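Local coordinates for protein capsid (Human calicivirus NLV/Boxer/2001/US, PDB 4RDL) that builds the norovirus capsid, its protruding domain, the part present here, pairing into dimers that bind histo-blood group antigens such as Lewis y, at residues A[113-126]-A[163-177]. Sequence-based numbering, arbitrary orientation.
With GAL (beta-D-galactopyranose), chain C; FUC (alpha-L-fucopyranose), chain B; FUC (alpha-L-fucopyranose), chain D.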
ATOM      1  N   CYS A 113      23.209  -0.123  -1.066  1.00 11.91           N
ATOM      2  CA  CYS A 113      22.917   0.980  -0.167  1.00 10.96           C
ATOM      3  C   CYS A 113      22.464   0.488   1.200  1.00 10.54           C
ATOM      4  O   CYS A 113      22.358  -0.720   1.435  1.00 11.80           O
ATOM      5  CB  CYS A 113      21.874   1.913  -0.791  1.00 13.16           C
ATOM      6  SG  CYS A 113      20.324   1.074  -1.235  1.00 13.44           S
ATOM      7  N   ASP A 114      22.226   1.432   2.103  1.00 11.37           N
ATOM      8  CA  ASP A 114      21.820   1.105   3.461  1.00 10.51           C
ATOM      9  C   ASP A 114      20.311   1.249   3.594  1.00 10.06           C
ATOM     10  O   ASP A 114      19.760   2.343   3.419  1.00 13.09           O
ATOM     11  CB  ASP A 114      22.513   2.019   4.472  1.00 12.47           C
ATOM     12  CG  ASP A 114      24.000   1.722   4.621  1.00 13.88           C
ATOM     13  OD1 ASP A 114      24.551   0.884   3.868  1.00 14.12           O
ATOM     14  OD2 ASP A 114      24.619   2.344   5.510  1.00 15.56           O
ATOM     15  N   LEU A 115      19.651   0.131   3.869  1.00 10.50           N
ATOM     16  CA  LEU A 115      18.211   0.099   4.075  1.00 10.32           C
ATOM     17  C   LEU A 115      17.911   0.252   5.556  1.00  9.52           C
ATOM     18  O   LEU A 115      18.254  -0.619   6.363  1.00 12.18           O
ATOM     19  CB  LEU A 115      17.624  -1.222   3.574  1.00 10.57           C
ATOM     20  CG  LEU A 115      18.050  -1.661   2.170  1.00 10.54           C
ATOM     21  CD1 LEU A 115      17.524  -3.064   1.886  1.00 12.13           C
ATOM     22  CD2 LEU A 115      17.555  -0.663   1.116  1.00 12.66           C
ATOM     23  N   HIS A 116      17.280   1.361   5.912  1.00  9.69           N
ATOM     24  CA  HIS A 116      16.926   1.617   7.303  1.00  9.89           C
ATOM     25  C   HIS A 116      15.507   1.142   7.520  1.00  9.84           C
ATOM     26  O   HIS A 116      14.552   1.766   7.041  1.00 10.11           O
ATOM     27  CB  HIS A 116      17.069   3.107   7.625  1.00 10.83           C
ATOM     28  CG  HIS A 116      18.459   3.620   7.423  1.00 11.49           C
ATOM     29  ND1 HIS A 116      19.380   3.689   8.449  1.00 12.56           N
ATOM     30  CD2 HIS A 116      19.101   4.038   6.307  1.00 12.01           C
ATOM     31  CE1 HIS A 116      20.523   4.154   7.975  1.00 13.73           C
ATOM     32  NE2 HIS A 116      20.384   4.363   6.677  1.00 13.34           N
ATOM     33  N   MET A 117      15.382   0.023   8.227  1.00 10.71           N
ATOM     34  CA  MET A 117      14.106  -0.663   8.376  1.00 10.10           C
ATOM     35  C   MET A 117      13.499  -0.402   9.738  1.00 10.74           C
ATOM     36  O   MET A 117      14.204  -0.302  10.749  1.00 12.91           O
ATOM     37  CB  MET A 117      14.281  -2.179   8.211  1.00 12.09           C
ATOM     38  CG  MET A 117      15.073  -2.614   6.985  1.00 12.33           C
ATOM     39  SD  MET A 117      14.305  -2.199   5.411  1.00 11.92           S
ATOM     40  CE  MET A 117      12.893  -3.290   5.384  1.00 11.88           C
ATOM     41  N   THR A 118      12.179  -0.323   9.766  1.00 10.06           N
ATOM     42  CA  THR A 118      11.443  -0.372  11.013  1.00 10.12           C
ATOM     43  C   THR A 118      10.773  -1.738  11.056  1.00  9.85           C
ATOM     44  O   THR A 118      10.327  -2.235  10.026  1.00 12.70           O
ATOM     45  CB  THR A 118      10.407   0.752  11.077  1.00 11.98           C
ATOM     46  OG1 THR A 118      11.089   2.005  11.216  1.00 12.82           O
ATOM     47  CG2 THR A 118       9.467   0.565  12.259  1.00 13.95           C
ATOM     48  N   PHE A 119      10.710  -2.368  12.224  1.00  9.72           N
ATOM     49  CA  PHE A 119      10.093  -3.685  12.281  1.00  9.86           C
ATOM     50  C   PHE A 119       9.236  -3.900  13.516  1.00  9.33           C
ATOM     51  O   PHE A 119       9.374  -3.198  14.524  1.00 10.31           O
ATOM     52  CB  PHE A 119      11.130  -4.811  12.143  1.00 10.27           C
ATOM     53  CG  PHE A 119      12.096  -4.914  13.298  1.00 11.57           C
ATOM     54  CD1 PHE A 119      11.753  -5.608  14.456  1.00 11.47           C
ATOM     55  CD2 PHE A 119      13.354  -4.337  13.219  1.00 12.77           C
ATOM     56  CE1 PHE A 119      12.648  -5.710  15.507  1.00 13.11           C
ATOM     57  CE2 PHE A 119      14.255  -4.446  14.263  1.00 13.92           C
ATOM     58  CZ  PHE A 119      13.899  -5.129  15.406  1.00 14.04           C
ATOM     59  N   VAL A 120       8.349  -4.886  13.420  1.00  9.41           N
ATOM     60  CA  VAL A 120       7.526  -5.301  14.544  1.00 10.03           C
ATOM     61  C   VAL A 120       7.458  -6.821  14.604  1.00  9.99           C
ATOM     62  O   VAL A 120       7.446  -7.496  13.568  1.00 10.48           O
ATOM     63  CB  VAL A 120       6.086  -4.739  14.434  1.00 10.57           C
ATOM     64  CG1 VAL A 120       6.089  -3.207  14.570  1.00 11.70           C
ATOM     65  CG2 VAL A 120       5.405  -5.173  13.136  1.00 12.58           C
ATOM     66  N   LYS A 121       7.412  -7.360  15.819  1.00 10.02           N
ATOM     67  CA  LYS A 121       7.084  -8.771  15.982  1.00 10.68           C
ATOM     68  C   LYS A 121       5.699  -9.031  15.394  1.00 10.86           C
ATOM     69  O   LYS A 121       4.813  -8.171  15.478  1.00 10.93           O
ATOM     70  CB  LYS A 121       7.122  -9.155  17.465  1.00 12.51           C
ATOM     71  CG  LYS A 121       8.516  -9.075  18.065  1.00 13.09           C
ATOM     72  CD  LYS A 121       8.581  -9.723  19.451  1.00 14.85           C
ATOM     73  CE  LYS A 121       7.721  -8.975  20.454  1.00 17.32           C
ATOM     74  NZ  LYS A 121       7.909  -9.530  21.844  1.00 18.41           N
ATOM     75  N   ILE A 122       5.515 -10.196  14.777  1.00  9.72           N
ATOM     76  CA  ILE A 122       4.271 -10.471  14.054  1.00 10.83           C
ATOM     77  C   ILE A 122       3.533 -11.738  14.525  1.00 10.66           C
ATOM     78  O   ILE A 122       2.419 -11.997  14.098  1.00 12.71           O
ATOM     79  CB  ILE A 122       4.517 -10.475  12.513  1.00 11.16           C
ATOM     80  CG1 ILE A 122       3.212 -10.279  11.726  1.00 11.79           C
ATOM     81  CG2 ILE A 122       5.287 -11.717  12.077  1.00 11.64           C
ATOM     82  CD1 ILE A 122       2.500  -8.977  12.043  1.00 12.73           C
ATOM     83  N   ASN A 123       4.154 -12.521  15.402  1.00 11.26           N
ATOM     84  CA  ASN A 123       3.464 -13.653  16.016  1.00 12.66           C
ATOM     85  C   ASN A 123       2.448 -13.134  17.033  1.00 11.88           C
ATOM     86  O   ASN A 123       2.808 -12.396  17.948  1.00 12.67           O
ATOM     87  CB  ASN A 123       4.487 -14.571  16.695  1.00 13.83           C
ATOM     88  CG  ASN A 123       3.886 -15.883  17.181  1.00 17.67           C
ATOM     89  OD1 ASN A 123       2.699 -15.980  17.462  1.00 15.95           O
ATOM     90  ND2 ASN A 123       4.733 -16.896  17.305  1.00 22.67           N
ATOM     91  N   PRO A 124       1.171 -13.520  16.887  1.00 12.30           N
ATOM     92  CA  PRO A 124       0.163 -13.015  17.828  1.00 13.05           C
ATOM     93  C   PRO A 124       0.513 -13.277  19.298  1.00 13.56           C
ATOM     94  O   PRO A 124       0.142 -12.472  20.154  1.00 15.43           O
ATOM     95  CB  PRO A 124      -1.110 -13.773  17.435  1.00 15.73           C
ATOM     96  CG  PRO A 124      -0.902 -14.173  16.037  1.00 17.84           C
ATOM     97  CD  PRO A 124       0.576 -14.326  15.806  1.00 13.81           C
ATOM     98  N   THR A 125       1.215 -14.368  19.597  1.00 13.22           N
ATOM     99  CA  THR A 125       1.558 -14.653  20.988  1.00 15.00           C
ATOM    100  C   THR A 125       2.594 -13.674  21.538  1.00 15.67           C
ATOM    101  O   THR A 125       2.802 -13.593  22.753  1.00 18.28           O
ATOM    102  CB  THR A 125       2.066 -16.096  21.173  1.00 17.23           C
ATOM    103  OG1 THR A 125       3.308 -16.268  20.474  1.00 20.11           O
ATOM    104  CG2 THR A 125       1.049 -17.083  20.641  1.00 19.27           C
ATOM    105  N   GLU A 126       3.240 -12.936  20.637  1.00 14.25           N
ATOM    106  CA  GLU A 126       4.231 -11.930  21.011  1.00 13.21           C
ATOM    107  C   GLU A 126       3.612 -10.537  21.023  1.00 14.50           C
ATOM    108  O   GLU A 126       4.310  -9.538  21.210  1.00 15.35           O
ATOM    109  CB  GLU A 126       5.414 -11.955  20.039  1.00 14.54           C
ATOM    110  CG  GLU A 126       6.216 -13.243  20.080  1.00 16.17           C
ATOM    111  CD  GLU A 126       7.091 -13.353  21.307  1.00 17.98           C
ATOM    112  OE1 GLU A 126       7.402 -12.305  21.919  1.00 18.02           O
ATOM    113  OE2 GLU A 126       7.473 -14.490  21.657  1.00 20.68           O
ATOM    114  N   PHE A 163      14.957  -9.819  20.169  1.00 14.71           N
ATOM    115  CA  PHE A 163      14.227 -10.299  18.996  1.00 14.37           C
ATOM    116  C   PHE A 163      14.790 -11.578  18.394  1.00 13.36           C
ATOM    117  O   PHE A 163      14.204 -12.144  17.472  1.00 14.43           O
ATOM    118  CB  PHE A 163      14.163  -9.208  17.921  1.00 14.34           C
ATOM    119  CG  PHE A 163      13.463  -7.965  18.375  1.00 14.71           C
ATOM    120  CD1 PHE A 163      12.090  -7.966  18.570  1.00 15.74           C
ATOM    121  CD2 PHE A 163      14.173  -6.801  18.617  1.00 15.80           C
ATOM    122  CE1 PHE A 163      11.428  -6.832  18.994  1.00 14.92           C
ATOM    123  CE2 PHE A 163      13.519  -5.654  19.043  1.00 15.44           C
ATOM    124  CZ  PHE A 163      12.148  -5.669  19.233  1.00 16.51           C
ATOM    125  N   VAL A 164      15.921 -12.043  18.909  1.00 13.75           N
ATOM    126  CA  VAL A 164      16.505 -13.272  18.391  1.00 13.29           C
ATOM    127  C   VAL A 164      15.531 -14.423  18.613  1.00 13.90           C
ATOM    128  O   VAL A 164      15.051 -14.643  19.725  1.00 16.41           O
ATOM    129  CB  VAL A 164      17.878 -13.576  19.021  1.00 14.19           C
ATOM    130  CG1 VAL A 164      18.355 -14.960  18.616  1.00 16.20           C
ATOM    131  CG2 VAL A 164      18.887 -12.512  18.598  1.00 16.74           C
ATOM    132  N   GLY A 165      15.229 -15.134  17.531  1.00 12.97           N
ATOM    133  CA  GLY A 165      14.275 -16.225  17.566  1.00 13.12           C
ATOM    134  C   GLY A 165      12.851 -15.805  17.252  1.00 13.81           C
ATOM    135  O   GLY A 165      11.976 -16.658  17.135  1.00 16.35           O
ATOM    136  N   LYS A 166      12.618 -14.499  17.111  1.00 12.39           N
ATOM    137  CA  LYS A 166      11.269 -13.985  16.888  1.00 13.42           C
ATOM    138  C   LYS A 166      11.021 -13.660  15.419  1.00 11.06           C
ATOM    139  O   LYS A 166      11.920 -13.194  14.719  1.00 11.60           O
ATOM    140  CB  LYS A 166      11.021 -12.711  17.700  1.00 14.87           C
ATOM    141  CG  LYS A 166      11.397 -12.793  19.167  1.00 19.37           C
ATOM    142  CD  LYS A 166      10.527 -13.754  19.921  1.00 20.40           C
ATOM    143  CE  LYS A 166      10.753 -13.594  21.429  1.00 22.18           C
ATOM    144  NZ  LYS A 166      10.131 -14.686  22.213  1.00 26.79           N
ATOM    145  N   GLU A 167       9.793 -13.898  14.969  1.00 11.21           N
ATOM    146  CA  GLU A 167       9.397 -13.528  13.617  1.00 10.49           C
ATOM    147  C   GLU A 167       8.958 -12.075  13.579  1.00 10.33           C
ATOM    148  O   GLU A 167       8.176 -11.620  14.418  1.00 10.64           O
ATOM    149  CB  GLU A 167       8.272 -14.416  13.090  1.00 12.37           C
ATOM    150  CG  GLU A 167       8.139 -14.333  11.577  1.00 16.00           C
ATOM    151  CD  GLU A 167       6.944 -15.071  11.026  1.00 20.65           C
ATOM    152  OE1 GLU A 167       6.007 -15.358  11.794  1.00 21.96           O
ATOM    153  OE2 GLU A 167       6.941 -15.355   9.807  1.00 23.54           O
ATOM    154  N   VAL A 168       9.485 -11.347  12.603  1.00  9.80           N
ATOM    155  CA  VAL A 168       9.157  -9.931  12.451  1.00  9.95           C
ATOM    156  C   VAL A 168       8.764  -9.610  11.018  1.00  8.35           C
ATOM    157  O   VAL A 168       9.116 -10.335  10.087  1.00  9.87           O
ATOM    158  CB  VAL A 168      10.343  -9.012  12.875  1.00 10.18           C
ATOM    159  CG1 VAL A 168      10.737  -9.257  14.336  1.00 11.43           C
ATOM    160  CG2 VAL A 168      11.553  -9.185  11.943  1.00 11.15           C
ATOM    161  N   VAL A 169       8.015  -8.523  10.857  1.00  8.93           N
ATOM    162  CA  VAL A 169       7.848  -7.900   9.552  1.00  9.01           C
ATOM    163  C   VAL A 169       8.591  -6.571   9.560  1.00  8.80           C
ATOM    164  O   VAL A 169       8.562  -5.827  10.555  1.00 10.22           O
ATOM    165  CB  VAL A 169       6.364  -7.726   9.174  1.00 10.05           C
ATOM    166  CG1 VAL A 169       5.730  -9.075   8.896  1.00 12.31           C
ATOM    167  CG2 VAL A 169       5.603  -6.997  10.247  1.00 15.75           C
ATOM    168  N   LEU A 170       9.301  -6.307   8.468  1.00  9.63           N
ATOM    169  CA  LEU A 170      10.135  -5.117   8.351  1.00  9.16           C
ATOM    170  C   LEU A 170       9.622  -4.250   7.217  1.00  9.08           C
ATOM    171  O   LEU A 170       9.151  -4.757   6.195  1.00 11.37           O
ATOM    172  CB  LEU A 170      11.588  -5.510   8.082  1.00 10.11           C
ATOM    173  CG  LEU A 170      12.233  -6.490   9.075  1.00 10.01           C
ATOM    174  CD1 LEU A 170      12.296  -7.894   8.476  1.00 11.39           C
ATOM    175  CD2 LEU A 170      13.621  -6.005   9.431  1.00 12.62           C
ATOM    176  N   GLU A 171       9.706  -2.938   7.409  1.00  9.28           N
ATOM    177  CA  GLU A 171       9.319  -1.993   6.371  1.00 11.87           C
ATOM    178  C   GLU A 171      10.446  -0.998   6.140  1.00  9.67           C
ATOM    179  O   GLU A 171      11.162  -0.620   7.066  1.00  9.83           O
ATOM    180  CB  GLU A 171       8.040  -1.254   6.741  1.00 15.81           C
ATOM    181  CG  GLU A 171       7.476  -0.488   5.550  1.00 23.38           C
ATOM    182  CD  GLU A 171       6.475   0.571   5.937  1.00 26.06           C
ATOM    183  OE1 GLU A 171       6.070   1.342   5.034  1.00 25.93           O
ATOM    184  OE2 GLU A 171       6.091   0.628   7.130  1.00 25.43           O
ATOM    185  N   LEU A 172      10.600  -0.576   4.894  1.00 10.05           N
ATOM    186  CA  LEU A 172      11.643   0.369   4.533  1.00  9.87           C
ATOM    187  C   LEU A 172      11.265   1.784   4.960  1.00  9.38           C
ATOM    188  O   LEU A 172      10.369   2.398   4.385  1.00 14.52           O
ATOM    189  CB  LEU A 172      11.887   0.314   3.023  1.00 10.37           C
ATOM    190  CG  LEU A 172      13.043   1.190   2.539  1.00 10.26           C
ATOM    191  CD1 LEU A 172      14.369   0.741   3.157  1.00 11.78           C
ATOM    192  CD2 LEU A 172      13.116   1.160   1.016  1.00 11.48           C
ATOM    193  N   THR A 173      11.953   2.310   5.966  1.00  9.43           N
ATOM    194  CA  THR A 173      11.649   3.652   6.469  1.00 10.06           C
ATOM    195  C   THR A 173      12.403   4.727   5.696  1.00 10.02           C
ATOM    196  O   THR A 173      11.828   5.748   5.303  1.00 10.48           O
ATOM    197  CB  THR A 173      11.963   3.764   7.966  1.00 10.16           C
ATOM    198  OG1 THR A 173      11.193   2.774   8.655  1.00 13.27           O
ATOM    199  CG2 THR A 173      11.608   5.144   8.515  1.00 12.13           C
ATOM    200  N   TRP A 174      13.693   4.503   5.486  1.00 10.53           N
ATOM    201  CA  TRP A 174      14.491   5.407   4.674  1.00  9.33           C
ATOM    202  C   TRP A 174      15.741   4.692   4.153  1.00  9.54           C
ATOM    203  O   TRP A 174      16.037   3.559   4.562  1.00 11.44           O
ATOM    204  CB  TRP A 174      14.821   6.713   5.426  1.00 11.50           C
ATOM    205  CG  TRP A 174      15.695   6.579   6.654  1.00 10.00           C
ATOM    206  CD1 TRP A 174      15.338   6.067   7.873  1.00 11.92           C
ATOM    207  CD2 TRP A 174      17.051   7.019   6.785  1.00 10.85           C
ATOM    208  NE1 TRP A 174      16.405   6.135   8.745  1.00 12.54           N
ATOM    209  CE2 TRP A 174      17.466   6.727   8.103  1.00 11.86           C
ATOM    210  CE3 TRP A 174      17.961   7.631   5.911  1.00 13.05           C
ATOM    211  CZ2 TRP A 174      18.749   7.021   8.570  1.00 13.14           C
ATOM    212  CZ3 TRP A 174      19.229   7.933   6.379  1.00 12.99           C
ATOM    213  CH2 TRP A 174      19.615   7.619   7.695  1.00 14.79           C
ATOM    214  N   VAL A 175      16.444   5.344   3.231  1.00 10.13           N
ATOM    215  CA  VAL A 175      17.597   4.772   2.556  1.00 10.93           C
ATOM    216  C   VAL A 175      18.726   5.792   2.562  1.00 11.96           C
ATOM    217  O   VAL A 175      18.484   6.991   2.398  1.00 12.96           O
ATOM    218  CB  VAL A 175      17.254   4.398   1.086  1.00 11.51           C
ATOM    219  CG1 VAL A 175      18.484   3.858   0.356  1.00 12.78           C
ATOM    220  CG2 VAL A 175      16.105   3.394   1.039  1.00 12.36           C
ATOM    221  N   SER A 176      19.947   5.319   2.773  1.00 11.89           N
ATOM    222  CA  SER A 176      21.119   6.172   2.608  1.00 13.03           C
ATOM    223  C   SER A 176      22.211   5.452   1.817  1.00 12.72           C
ATOM    224  O   SER A 176      22.139   4.235   1.598  1.00 12.85           O
ATOM    225  CB  SER A 176      21.658   6.635   3.965  1.00 13.43           C
ATOM    226  OG  SER A 176      22.075   5.525   4.733  1.00 13.77           O
ATOM    227  N   ASN A 177      23.215   6.205   1.380  1.00 13.84           N
ATOM    228  CA  ASN A 177      24.303   5.613   0.613  1.00 14.52           C
ATOM    229  C   ASN A 177      25.209   4.730   1.456  1.00 15.46           C
ATOM    230  O   ASN A 177      25.364   4.926   2.666  1.00 17.41           O
ATOM    231  CB  ASN A 177      25.139   6.696  -0.072  1.00 16.85           C
ATOM    232  CG  ASN A 177      25.906   7.551   0.919  1.00 19.08           C
ATOM    233  OD1 ASN A 177      25.312   8.320   1.672  1.00 21.50           O
ATOM    234  ND2 ASN A 177      27.234   7.437   0.909  1.00 19.99           N
TER
HETATM  235  C1  GAL C   2      26.005   7.322   7.928  1.00 22.16           C
HETATM  236  C2  GAL C   2      24.751   6.482   7.827  1.00 21.49           C
HETATM  237  C3  GAL C   2      24.982   5.230   7.063  1.00 19.57           C
HETATM  238  C4  GAL C   2      25.574   5.479   5.793  1.00 19.39           C
HETATM  239  C5  GAL C   2      26.838   6.255   5.970  1.00 20.68           C
HETATM  240  C6  GAL C   2      27.520   6.603   4.725  1.00 22.62           C
HETATM  241  O2  GAL C   2      24.302   6.182   9.146  1.00 25.31           O
HETATM  242  O3  GAL C   2      23.746   4.497   6.943  1.00 18.79           O
HETATM  243  O4  GAL C   2      24.634   6.209   4.941  1.00 18.29           O
HETATM  244  O5  GAL C   2      26.567   7.530   6.689  1.00 21.82           O
HETATM  245  O6  GAL C   2      28.734   7.181   4.849  1.00 26.12           O
HETATM  246  C1  FUC B   4      25.730  11.599   6.396  1.00 27.36           C
HETATM  247  C2  FUC B   4      25.987  11.736   4.919  1.00 25.99           C
HETATM  248  C3  FUC B   4      25.717  10.455   4.241  1.00 24.76           C
HETATM  249  C4  FUC B   4      24.382   9.987   4.482  1.00 24.67           C
HETATM  250  C5  FUC B   4      24.074   9.913   5.932  1.00 24.69           C
HETATM  251  C6  FUC B   4      22.679   9.622   6.160  1.00 25.13           C
HETATM  252  O2  FUC B   4      27.332  12.143   4.699  1.00 27.25           O
HETATM  253  O3  FUC B   4      25.978  10.580   2.823  1.00 26.70           O
HETATM  254  O4  FUC B   4      23.417  10.855   3.844  1.00 25.09           O
HETATM  255  O5  FUC B   4      24.417  11.190   6.641  1.00 26.33           O
HETATM  256  C1  FUC D   3      22.966   6.507   9.319  1.00 24.62           C
HETATM  257  C2  FUC D   3      22.472   5.893  10.560  1.00 22.35           C
HETATM  258  C3  FUC D   3      23.160   6.464  11.740  1.00 23.65           C
HETATM  259  C4  FUC D   3      23.047   7.944  11.809  1.00 23.99           C
HETATM  260  C5  FUC D   3      23.448   8.606  10.504  1.00 23.99           C
HETATM  261  C6  FUC D   3      23.205  10.067  10.521  1.00 24.53           C
HETATM  262  O2  FUC D   3      22.688   4.511  10.506  1.00 25.32           O
HETATM  263  O3  FUC D   3      22.691   5.876  12.912  1.00 25.54           O
HETATM  264  O4  FUC D   3      21.743   8.298  12.120  1.00 24.68           O
HETATM  265  O5  FUC D   3      22.797   8.012   9.376  1.00 23.73           O
HETATM  266  O   HOH W   1       7.927 -15.543  17.008  1.00  7.89           O
HETATM  267  O   HOH W   2       6.965 -12.510  16.730  1.00 13.12           O
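His116 and Trp174 face each other where strands 113-121 and 167-177 run antiparallel, their axes 4.5 Å apart, and a classic beta bulge sets Thr173 and Trp174 together against His116, whose O accepts from both backbone N atoms. The imidazole lies flat over the six-membered ring of Trp174, planes 7° and centroids 3.6 Å apart, while His116 CB sits over the five-membered ring in a CH-pi contact. Trp174 CG, between its own backbone N and carbonyl carbon (chi1 65°), turns the indole face against the imidazole. Stacking leaves the imidazole edge usable: NE2 meets Ser176 OG at 2.8 Å in a nearly straight hydrogen bond (166°), fixing the ring's rotation. The short hydroxymethyl of Ser176 lets OG sit within hydrogen-bonding distance of galactose O3 and O4 as well, and Asp114 OD2 accepts from galactose O3 at 2.7 Å. This end of the strand pair, flanked by 133-139 and 72-80 in the seven-stranded antiparallel sheet of the P domain, thus forms part of the Lewis y pocket, with Asn177 OD1 accepting from O3 of the chain B fucose. Beyond the bulge, Thr118 OG1 and Thr173 OG1 share a hydrogen bond of 2.7 Å on the side packed against the second subunit. The other face is buried and apolar, so aliphatic chains and flat rings fill it: flexible Met117 bends so that SD touches Leu172 CD1, and Phe119 meets the face of Phe163 edge-on (T-shaped). Glu126, with two carboxylate oxygens, forms two salt bridges, OE1 to Lys121 NZ and OE2 to Lys166 NZ.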